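PDB 6GRB: nuclease-like protein from Chaetomium thermophilum, which is the junction-resolving enzyme GEN1, a metal-dependent nuclease that probably cuts four-way Holliday junctions and 5'-flap DNA. Local coordinates for residues A[29-34]-A[133-138]; A[72-77]-A[110-115]; A[382-387]-A[439-444]. All coordinates share one frame; numbering follows the deposited sequence.

Overall arrangement
From the N terminus, the chain leaves helix 18-29 through residues 29-34, passes helix 55-70 and pairs residues 72-77 with 110-115. Contact 2 thus closes the shorter loop, nested inside the longer one that contact 1 closes when residues 133-138 return to 29-34. Both loops end on the same mixed sheet of the nuclease domain, and they touch: Leu33 O lies 2.9 Å from His73 N, a probable hydrogen bond, and Val134 packs on Ile75. Contact 3 follows in series. It joins residues 382-387 to 439-444 in the separate three-stranded sheet of the C-terminal domain, its centre about 26 Å from that of contact 1 and 25 Å from that of contact 2.

Contact 1. Residues A[29-34]-A[133-138]; sequences HNRPLR and IVDAVL
In the parallel core of the mixed sheet that forms the PIN-like nuclease domain of this XPG-family enzyme, Arg34 and Asp135 hold together the entrances of strands 34-37 and 136-138. Two bonds join this pair. Arg34 N donates to Asp135 OD2 over 2.7 Å at an N-H...O angle of 170°, reaching the oxygen nearly along its C-O axis. In return Asp135 N donates to Arg34 O over 2.8 Å. The carboxylate therefore takes the part of a backbone carbonyl just ahead of the regular pairing, which is continued by backbone bonds of Ala136 and Leu138 with Ala36. With chi1 at -46°, Asp135 CG lies beside its own backbone N, which puts OD2 on the same partner that the N-H already meets.

Apolar atoms fill in around these bonds. Leu33 and the aspartate run antiparallel past one another, with Leu33 CD1 3.8 Å from Asp135 CB. Val134 CB rests 3.5 Å from Arg34 O, while its side chain also meets Ile75 and Ala36 of the neighbouring strands.

Two arginines come near the carboxylate without forming a salt bridge. Arg31 NH1 is 4.1 Å from Asp135 OD1, and Arg34 NE stays 5.2 Å from Asp135 OD2; their positive charges would probably favour the ionised aspartate. The two guanidinium groups overlap at their rims, Arg34 NH1 standing 2.9 Å above the plane of Arg31. Beyond them, Phe295 and Pro296 touch the Arg34 side chain. Its extended chain crosses the aspartate at a slant, and on the way Arg34 CD comes to 3.7 Å from Ile133 O.

Contact 2. Residues A[72-77]-A[110-115]; sequences IHPIFV and FGFTAH
The Phe112 ring is covered on both faces: Pro74 CG sits over one, 3.5 Å from the ring centroid and 15° off the normal, a CH-pi contact, and Phe110 O stands 3.5 Å above the opposite one, offset toward the rim. The Phe76 ring is met at its edge instead, where its CE2 lies 3.6 Å from Phe112 CD2 and Thr113 O approaches in the ring plane. These aromatic contacts lie at the start of a parallel pair, strands 73-78 and 113-116, linked through helix 104-109 in a beta-alpha-beta crossover at the margin of the nuclease sheet. Gly111 ends that helix in a Schellman motif, and its positive phi turns the chain toward Phe112.

The pairing tightens along the strands. Thr113 N makes only a weak bond to Pro74 O, whereas Phe76 N reaches Thr113 O over 2.9 Å with an N-H...O angle of 177°. Phe76 O then accepts from His115 N, also at 2.9 Å. Phe76 is thus gripped through both its amide and its carbonyl by the residues flanking Ala114.

The two sides of the sheet are packed differently. Phe76 points to the side of helix 55-70, where it meets Leu67 and the ring of Phe64. On the other side, Ile75 has CG1 anti to the backbone N (chi1 -179°), which carries CD1 across to 3.7 Å from Thr113 CG2, with His115 CB beside it. The imidazole is fixed by a hydrogen bond from NE2 to Glu124 of helix 121-130. Val77 lies against that same helix, its side chain about 8 Å from that of Glu122, a metal ligand in another structure of this protein though it holds no metal here. At this end, a CA-H...O contact brings Val77 CA to 3.2 Å from His115 O.

Contact 3. Residues A[382-387]-A[439-444]; sequences VSFIPA and DLAWVP
Phe384 lies against Asp439 and Ala441, using a face for one and an edge for the other. Asp439 CB stands over the ring, 4.1 Å from its centroid and 27° off the normal, a CH-pi contact, while Ala441 CB meets Phe384 CE1 near the ring plane at 3.5 Å. With chi1 at 58°, CG is held between the backbone N and carbonyl carbon, which lays the ring under the partner strand. Pro386 crosses the aspartate at about a right angle, its CG 3.5 Å from Asp439 CB, so the phenyl ring and the proline both pack on the one Asp439 methylene. Were Phe384 replaced by an alanine, a gap would probably open beneath Asp439 CB, and the Ala441 methyl would lose the ring edge it rests on.

Backbone bonds set this register. Asp439 N gives a 2.8 Å bond to Phe384 O, but the return bond from Phe384 N to Asp439 O is longer, 3.1 Å, and bent to 137°. Val382 and Ala441 form the next hydrogen-bonded pair, with Val382 N 2.8 Å from Ala441 O. Between them, on the opposite side of the sheet, Leu440 CD2 packs 3.7 Å from Ser383 CB. The Asp439 carboxylate turns back on its own strand, OD1 accepting from Leu440 N at 2.8 Å.

Farther out, Ala330 and Leu334 of helix 318-340 back Phe384, and Leu448 of helix 445-451 backs Val382. Such a three-stranded antiparallel sheet packed against a C-terminal helix is consistent with the chromodomain-like C-terminal domain of GEN1.

Contact 1. Residues A[29-34]-A[133-138]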
loop_
_atom_site.group_PDB
_atom_site.type_symbol
_atom_site.label_atom_id
_atom_site.label_comp_id
_atom_site.label_asym_id
_atom_site.label_seq_id
_atom_site.Cartn_x
_atom_site.Cartn_y
_atom_site.Cartn_z
ATOM N N HIS A 29 4.417 1.267 17.697
ATOM C CA HIS A 29 3.263 2.119 18.014
ATOM C C HIS A 29 2.129 1.379 18.710
ATOM O O HIS A 29 1.045 1.948 18.862
ATOM C CB HIS A 29 2.713 2.789 16.753
ATOM C CG HIS A 29 3.721 3.621 16.035
ATOM N ND1 HIS A 29 4.477 3.133 14.992
ATOM C CD2 HIS A 29 4.125 4.896 16.231
ATOM C CE1 HIS A 29 5.293 4.079 14.561
ATOM N NE2 HIS A 29 5.100 5.159 15.299
ATOM N N ASN A 30 2.343 0.124 19.106
ATOM C CA ASN A 30 1.364 -0.660 19.861
ATOM C C ASN A 30 -0.024 -0.632 19.220
ATOM O O ASN A 30 -1.048 -0.537 19.892
ATOM C CB ASN A 30 1.313 -0.209 21.324
ATOM C CG ASN A 30 2.454 -0.813 22.150
ATOM O OD1 ASN A 30 3.538 -0.223 22.281
ATOM N ND2 ASN A 30 2.225 -2.014 22.689
ATOM N N ARG A 31 -0.066 -0.761 17.911
ATOM C CA ARG A 31 -1.325 -0.885 17.192
ATOM C C ARG A 31 -0.988 -1.206 15.745
ATOM O O ARG A 31 0.110 -0.879 15.279
ATOM C CB ARG A 31 -2.182 0.396 17.296
ATOM C CG ARG A 31 -1.753 1.452 16.352
ATOM C CD ARG A 31 -2.663 2.638 16.330
ATOM N NE ARG A 31 -1.938 3.676 15.624
ATOM C CZ ARG A 31 -2.316 4.944 15.504
ATOM N NH1 ARG A 31 -1.533 5.775 14.823
ATOM N NH2 ARG A 31 -3.456 5.386 16.049
ATOM N N PRO A 32 -1.896 -1.856 15.011
ATOM C CA PRO A 32 -1.561 -2.313 13.654
ATOM C C PRO A 32 -1.302 -1.163 12.678
ATOM O O PRO A 32 -1.734 -0.024 12.873
ATOM C CB PRO A 32 -2.794 -3.121 13.248
ATOM C CG PRO A 32 -3.410 -3.522 14.547
ATOM C CD PRO A 32 -3.197 -2.384 15.458
ATOM N N LEU A 33 -0.531 -1.479 11.646
ATOM C CA LEU A 33 -0.232 -0.547 10.571
ATOM C C LEU A 33 -1.490 -0.221 9.796
ATOM O O LEU A 33 -2.252 -1.120 9.438
ATOM C CB LEU A 33 0.799 -1.174 9.623
ATOM C CG LEU A 33 1.202 -0.510 8.311
ATOM C CD1 LEU A 33 2.079 0.663 8.608
ATOM C CD2 LEU A 33 1.983 -1.497 7.495
ATOM N N ARG A 34 -1.694 1.062 9.512
ATOM C CA ARG A 34 -2.774 1.528 8.654
ATOM C C ARG A 34 -2.229 1.915 7.292
ATOM O O ARG A 34 -1.348 2.770 7.196
ATOM C CB ARG A 34 -3.470 2.720 9.274
ATOM C CG ARG A 34 -4.180 2.374 10.490
ATOM C CD ARG A 34 -4.229 3.582 11.354
ATOM N NE ARG A 34 -4.952 3.271 12.565
ATOM C CZ ARG A 34 -5.228 4.170 13.498
ATOM N NH1 ARG A 34 -4.799 5.429 13.338
ATOM N NH2 ARG A 34 -5.896 3.806 14.590
ATOM N N ILE A 133 -4.325 9.839 9.024
ATOM C CA ILE A 133 -5.313 8.777 8.886
ATOM C C ILE A 133 -4.626 7.430 8.647
ATOM O O ILE A 133 -5.109 6.388 9.103
ATOM C CB ILE A 133 -6.298 9.134 7.756
ATOM C CG1 ILE A 133 -6.834 10.548 7.949
ATOM C CG2 ILE A 133 -7.457 8.150 7.701
ATOM C CD1 ILE A 133 -7.682 10.707 9.202
ATOM N N VAL A 134 -3.498 7.429 7.924
ATOM C CA VAL A 134 -2.756 6.214 7.600
ATOM C C VAL A 134 -1.264 6.470 7.783
ATOM O O VAL A 134 -0.809 7.611 7.818
ATOM C CB VAL A 134 -3.004 5.681 6.158
ATOM C CG1 VAL A 134 -4.469 5.396 5.932
ATOM C CG2 VAL A 134 -2.420 6.634 5.090
ATOM N N ASP A 135 -0.500 5.378 7.886
ATOM C CA ASP A 135 0.936 5.452 8.173
ATOM C C ASP A 135 1.803 5.338 6.931
ATOM O O ASP A 135 2.958 5.767 6.963
ATOM C CB ASP A 135 1.366 4.353 9.161
ATOM C CG ASP A 135 0.424 4.219 10.363
ATOM O OD1 ASP A 135 0.291 5.180 11.172
ATOM O OD2 ASP A 135 -0.188 3.129 10.485
ATOM N N ALA A 136 1.275 4.768 5.850
ATOM C CA ALA A 136 2.021 4.605 4.610
ATOM C C ALA A 136 1.036 4.509 3.452
ATOM O O ALA A 136 -0.149 4.209 3.627
ATOM C CB ALA A 136 2.924 3.368 4.646
ATOM N N VAL A 137 1.554 4.747 2.258
ATOM C CA VAL A 137 0.765 4.709 1.037
ATOM C C VAL A 137 1.313 3.594 0.166
ATOM O O VAL A 137 2.525 3.505 -0.029
ATOM C CB VAL A 137 0.800 6.075 0.314
ATOM C CG1 VAL A 137 0.172 5.984 -1.064
ATOM C CG2 VAL A 137 0.080 7.133 1.163
ATOM N N LEU A 138 0.426 2.733 -0.322
ATOM C CA LEU A 138 0.715 1.756 -1.368
ATOM C C LEU A 138 0.069 2.247 -2.663
ATOM O O LEU A 138 -1.170 2.252 -2.787
ATOM C CB LEU A 138 0.210 0.369 -0.987
ATOM C CG LEU A 138 0.486 -0.766 -1.980
ATOM C CD1 LEU A 138 1.947 -0.927 -2.340
ATOM C CD2 LEU A 138 -0.046 -2.051 -1.370
#

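Contact 2. Residues A[72-77]-A[110-115]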
loop_
_atom_site.group_PDB
_atom_site.type_symbol
_atom_site.label_atom_id
_atom_site.label_comp_id
_atom_site.label_asym_id
_atom_site.label_seq_id
_atom_site.Cartn_x
_atom_site.Cartn_y
_atom_site.Cartn_z
ATOM N N ILE A 72 -2.900 -5.944 8.841
ATOM C CA ILE A 72 -2.836 -4.582 8.330
ATOM C C ILE A 72 -4.257 -4.045 8.255
ATOM O O ILE A 72 -5.159 -4.754 7.805
ATOM C CB ILE A 72 -2.143 -4.546 6.953
ATOM C CG1 ILE A 72 -0.658 -4.918 7.095
ATOM C CG2 ILE A 72 -2.359 -3.199 6.233
ATOM C CD1 ILE A 72 0.122 -4.790 5.819
ATOM N N HIS A 73 -4.468 -2.812 8.730
ATOM C CA HIS A 73 -5.748 -2.115 8.596
ATOM C C HIS A 73 -5.735 -1.314 7.296
ATOM O O HIS A 73 -5.132 -0.229 7.251
ATOM C CB HIS A 73 -6.016 -1.165 9.767
ATOM C CG HIS A 73 -6.362 -1.840 11.061
ATOM N ND1 HIS A 73 -6.223 -1.216 12.287
ATOM C CD2 HIS A 73 -6.831 -3.082 11.323
ATOM C CE1 HIS A 73 -6.601 -2.046 13.244
ATOM N NE2 HIS A 73 -6.976 -3.182 12.685
ATOM N N PRO A 74 -6.368 -1.807 6.226
ATOM C CA PRO A 74 -6.272 -1.142 4.922
ATOM C C PRO A 74 -7.453 -0.239 4.631
ATOM O O PRO A 74 -8.611 -0.588 4.866
ATOM C CB PRO A 74 -6.289 -2.327 3.954
ATOM C CG PRO A 74 -7.221 -3.291 4.626
ATOM C CD PRO A 74 -7.054 -3.109 6.131
ATOM N N ILE A 75 -7.159 0.926 4.060
ATOM C CA ILE A 75 -8.202 1.758 3.457
ATOM C C ILE A 75 -7.927 1.828 1.955
ATOM O O ILE A 75 -6.857 2.281 1.521
ATOM C CB ILE A 75 -8.321 3.145 4.121
ATOM C CG1 ILE A 75 -9.441 3.955 3.474
ATOM C CG2 ILE A 75 -7.034 3.918 4.066
ATOM C CD1 ILE A 75 -10.016 5.049 4.375
ATOM N N PHE A 76 -8.879 1.320 1.167
ATOM C CA PHE A 76 -8.747 1.222 -0.282
ATOM C C PHE A 76 -9.343 2.463 -0.934
ATOM O O PHE A 76 -10.525 2.738 -0.748
ATOM C CB PHE A 76 -9.456 -0.030 -0.792
ATOM C CG PHE A 76 -8.833 -1.300 -0.328
ATOM C CD1 PHE A 76 -7.888 -1.932 -1.099
ATOM C CD2 PHE A 76 -9.215 -1.874 0.874
ATOM C CE1 PHE A 76 -7.315 -3.115 -0.675
ATOM C CE2 PHE A 76 -8.667 -3.044 1.297
ATOM C CZ PHE A 76 -7.707 -3.663 0.531
ATOM N N VAL A 77 -8.555 3.192 -1.721
ATOM C CA VAL A 77 -8.975 4.500 -2.218
ATOM C C VAL A 77 -9.306 4.410 -3.711
ATOM O O VAL A 77 -8.496 3.933 -4.508
ATOM C CB VAL A 77 -7.905 5.574 -1.935
ATOM C CG1 VAL A 77 -8.421 6.993 -2.343
ATOM C CG2 VAL A 77 -7.471 5.516 -0.457
ATOM N N PHE A 110 -14.804 -8.323 4.017
ATOM C CA PHE A 110 -13.589 -8.557 4.779
ATOM C C PHE A 110 -13.454 -7.586 5.947
ATOM O O PHE A 110 -12.445 -7.623 6.652
ATOM C CB PHE A 110 -12.346 -8.445 3.872
ATOM C CG PHE A 110 -11.905 -9.744 3.246
ATOM C CD1 PHE A 110 -12.519 -10.221 2.098
ATOM C CD2 PHE A 110 -10.864 -10.481 3.797
ATOM C CE1 PHE A 110 -12.125 -11.424 1.528
ATOM C CE2 PHE A 110 -10.437 -11.658 3.217
ATOM C CZ PHE A 110 -11.069 -12.134 2.080
ATOM N N GLY A 111 -14.441 -6.726 6.164
ATOM C CA GLY A 111 -14.313 -5.691 7.177
ATOM C C GLY A 111 -13.252 -4.657 6.878
ATOM O O GLY A 111 -12.642 -4.126 7.811
ATOM N N PHE A 112 -12.980 -4.370 5.601
ATOM C CA PHE A 112 -12.011 -3.334 5.265
ATOM C C PHE A 112 -12.777 -2.078 4.881
ATOM O O PHE A 112 -13.995 -2.083 4.788
ATOM C CB PHE A 112 -11.049 -3.781 4.147
ATOM C CG PHE A 112 -10.152 -4.948 4.520
ATOM C CD1 PHE A 112 -9.867 -5.242 5.838
ATOM C CD2 PHE A 112 -9.581 -5.745 3.533
ATOM C CE1 PHE A 112 -9.019 -6.313 6.172
ATOM C CE2 PHE A 112 -8.738 -6.829 3.856
ATOM C CZ PHE A 112 -8.458 -7.107 5.178
ATOM N N THR A 113 -12.054 -0.986 4.689
ATOM C CA THR A 113 -12.655 0.315 4.438
ATOM C C THR A 113 -12.462 0.679 2.984
ATOM O O THR A 113 -11.390 0.452 2.420
ATOM C CB THR A 113 -12.033 1.394 5.320
ATOM O OG1 THR A 113 -12.127 0.976 6.686
ATOM C CG2 THR A 113 -12.746 2.729 5.134
ATOM N N ALA A 114 -13.510 1.208 2.377
ATOM C CA ALA A 114 -13.457 1.723 1.020
ATOM C C ALA A 114 -13.713 3.215 1.092
ATOM O O ALA A 114 -14.621 3.658 1.795
ATOM C CB ALA A 114 -14.500 1.048 0.121
ATOM N N HIS A 115 -12.899 3.982 0.392
ATOM C CA HIS A 115 -12.943 5.437 0.439
ATOM C C HIS A 115 -12.893 5.944 -0.998
ATOM O O HIS A 115 -11.999 5.556 -1.766
ATOM C CB HIS A 115 -11.770 5.946 1.289
ATOM C CG HIS A 115 -11.625 7.434 1.335
ATOM N ND1 HIS A 115 -12.632 8.273 1.742
ATOM C CD2 HIS A 115 -10.556 8.230 1.083
ATOM C CE1 HIS A 115 -12.206 9.525 1.714
ATOM N NE2 HIS A 115 -10.950 9.525 1.306
#

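Contact 3. Residues A[382-387]-A[439-444]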
loop_
_atom_site.group_PDB
_atom_site.type_symbol
_atom_site.label_atom_id
_atom_site.label_comp_id
_atom_site.label_asym_id
_atom_site.label_seq_id
_atom_site.Cartn_x
_atom_site.Cartn_y
_atom_site.Cartn_z
ATOM N N VAL A 382 1.974 -22.471 14.684
ATOM C CA VAL A 382 0.773 -22.721 15.471
ATOM C C VAL A 382 -0.263 -23.641 14.847
ATOM O O VAL A 382 -0.497 -23.624 13.639
ATOM C CB VAL A 382 0.077 -21.397 15.853
ATOM C CG1 VAL A 382 -1.237 -21.675 16.566
ATOM C CG2 VAL A 382 0.993 -20.548 16.720
ATOM N N SER A 383 -0.919 -24.411 15.708
ATOM C CA SER A 383 -1.959 -25.356 15.332
ATOM C C SER A 383 -3.305 -24.769 15.651
ATOM O O SER A 383 -3.429 -23.994 16.562
ATOM C CB SER A 383 -1.806 -26.689 16.060
ATOM O OG SER A 383 -1.966 -26.559 17.450
ATOM N N PHE A 384 -4.316 -25.199 14.916
ATOM C CA PHE A 384 -5.680 -24.688 15.007
ATOM C C PHE A 384 -6.588 -25.603 14.188
ATOM O O PHE A 384 -6.119 -26.385 13.352
ATOM C CB PHE A 384 -5.775 -23.238 14.505
ATOM C CG PHE A 384 -5.311 -23.054 13.082
ATOM C CD1 PHE A 384 -3.975 -22.843 12.795
ATOM C CD2 PHE A 384 -6.212 -23.091 12.031
ATOM C CE1 PHE A 384 -3.543 -22.677 11.488
ATOM C CE2 PHE A 384 -5.783 -22.924 10.723
ATOM C CZ PHE A 384 -4.442 -22.715 10.459
ATOM N N ILE A 385 -7.894 -25.496 14.430
ATOM C CA ILE A 385 -8.882 -26.300 13.721
ATOM C C ILE A 385 -9.583 -25.382 12.712
ATOM O O ILE A 385 -10.402 -24.548 13.125
ATOM C CB ILE A 385 -9.893 -26.954 14.675
ATOM C CG1 ILE A 385 -9.179 -27.706 15.812
ATOM C CG2 ILE A 385 -10.826 -27.897 13.893
ATOM C CD1 ILE A 385 -8.647 -29.083 15.433
ATOM N N PRO A 386 -9.289 -25.503 11.413
ATOM C CA PRO A 386 -9.854 -24.539 10.441
ATOM C C PRO A 386 -11.365 -24.365 10.517
ATOM O O PRO A 386 -11.844 -23.229 10.603
ATOM C CB PRO A 386 -9.400 -25.123 9.096
ATOM C CG PRO A 386 -8.119 -25.807 9.405
ATOM C CD PRO A 386 -8.288 -26.393 10.794
ATOM N N ALA A 387 -12.132 -25.459 10.498
ATOM C CA ALA A 387 -13.590 -25.354 10.560
ATOM C C ALA A 387 -14.067 -24.825 11.907
ATOM O O ALA A 387 -15.089 -24.133 11.973
ATOM C CB ALA A 387 -14.232 -26.714 10.268
ATOM N N ASP A 439 -4.686 -27.927 11.527
ATOM C CA ASP A 439 -3.861 -27.291 10.506
ATOM C C ASP A 439 -2.735 -26.517 11.193
ATOM O O ASP A 439 -2.811 -26.210 12.385
ATOM C CB ASP A 439 -4.702 -26.345 9.632
ATOM C CG ASP A 439 -4.168 -26.195 8.204
ATOM O OD1 ASP A 439 -2.951 -26.350 7.952
ATOM O OD2 ASP A 439 -4.994 -25.911 7.313
ATOM N N LEU A 440 -1.688 -26.190 10.435
ATOM C CA LEU A 440 -0.540 -25.463 10.958
ATOM C C LEU A 440 -0.319 -24.202 10.141
ATOM O O LEU A 440 -0.459 -24.220 8.918
ATOM C CB LEU A 440 0.742 -26.315 10.930
ATOM C CG LEU A 440 0.827 -27.619 11.725
ATOM C CD1 LEU A 440 2.230 -28.157 11.661
ATOM C CD2 LEU A 440 0.415 -27.432 13.173
ATOM N N ALA A 441 0.043 -23.116 10.816
ATOM C CA ALA A 441 0.392 -21.865 10.163
ATOM C C ALA A 441 1.547 -21.201 10.899
ATOM O O ALA A 441 1.718 -21.384 12.108
ATOM C CB ALA A 441 -0.797 -20.908 10.125
ATOM N N TRP A 442 2.333 -20.419 10.166
ATOM C CA TRP A 442 3.347 -19.556 10.762
ATOM C C TRP A 442 2.736 -18.187 11.044
ATOM O O TRP A 442 2.273 -17.502 10.118
ATOM C CB TRP A 442 4.570 -19.409 9.857
ATOM C CG TRP A 442 5.433 -20.628 9.732
ATOM C CD1 TRP A 442 5.529 -21.448 8.653
ATOM C CD2 TRP A 442 6.354 -21.141 10.706
ATOM N NE1 TRP A 442 6.435 -22.450 8.894
ATOM C CE2 TRP A 442 6.959 -22.282 10.147
ATOM C CE3 TRP A 442 6.724 -20.744 11.994
ATOM C CZ2 TRP A 442 7.915 -23.032 10.832
ATOM C CZ3 TRP A 442 7.674 -21.476 12.671
ATOM C CH2 TRP A 442 8.255 -22.615 12.095
ATOM N N VAL A 443 2.744 -17.782 12.311
ATOM C CA VAL A 443 2.184 -16.490 12.712
ATOM C C VAL A 443 3.265 -15.697 13.437
ATOM O O VAL A 443 4.021 -16.278 14.237
ATOM C CB VAL A 443 0.923 -16.674 13.573
ATOM C CG1 VAL A 443 0.355 -15.331 13.989
ATOM C CG2 VAL A 443 -0.116 -17.476 12.801
ATOM N N PRO A 444 3.404 -14.395 13.157
ATOM C CA PRO A 444 4.450 -13.591 13.829
ATOM C C PRO A 444 4.321 -13.623 15.344
ATOM O O PRO A 444 3.236 -13.435 15.895
ATOM C CB PRO A 444 4.225 -12.181 13.268
ATOM C CG PRO A 444 3.653 -12.436 11.887
ATOM C CD PRO A 444 2.803 -13.680 12.012
#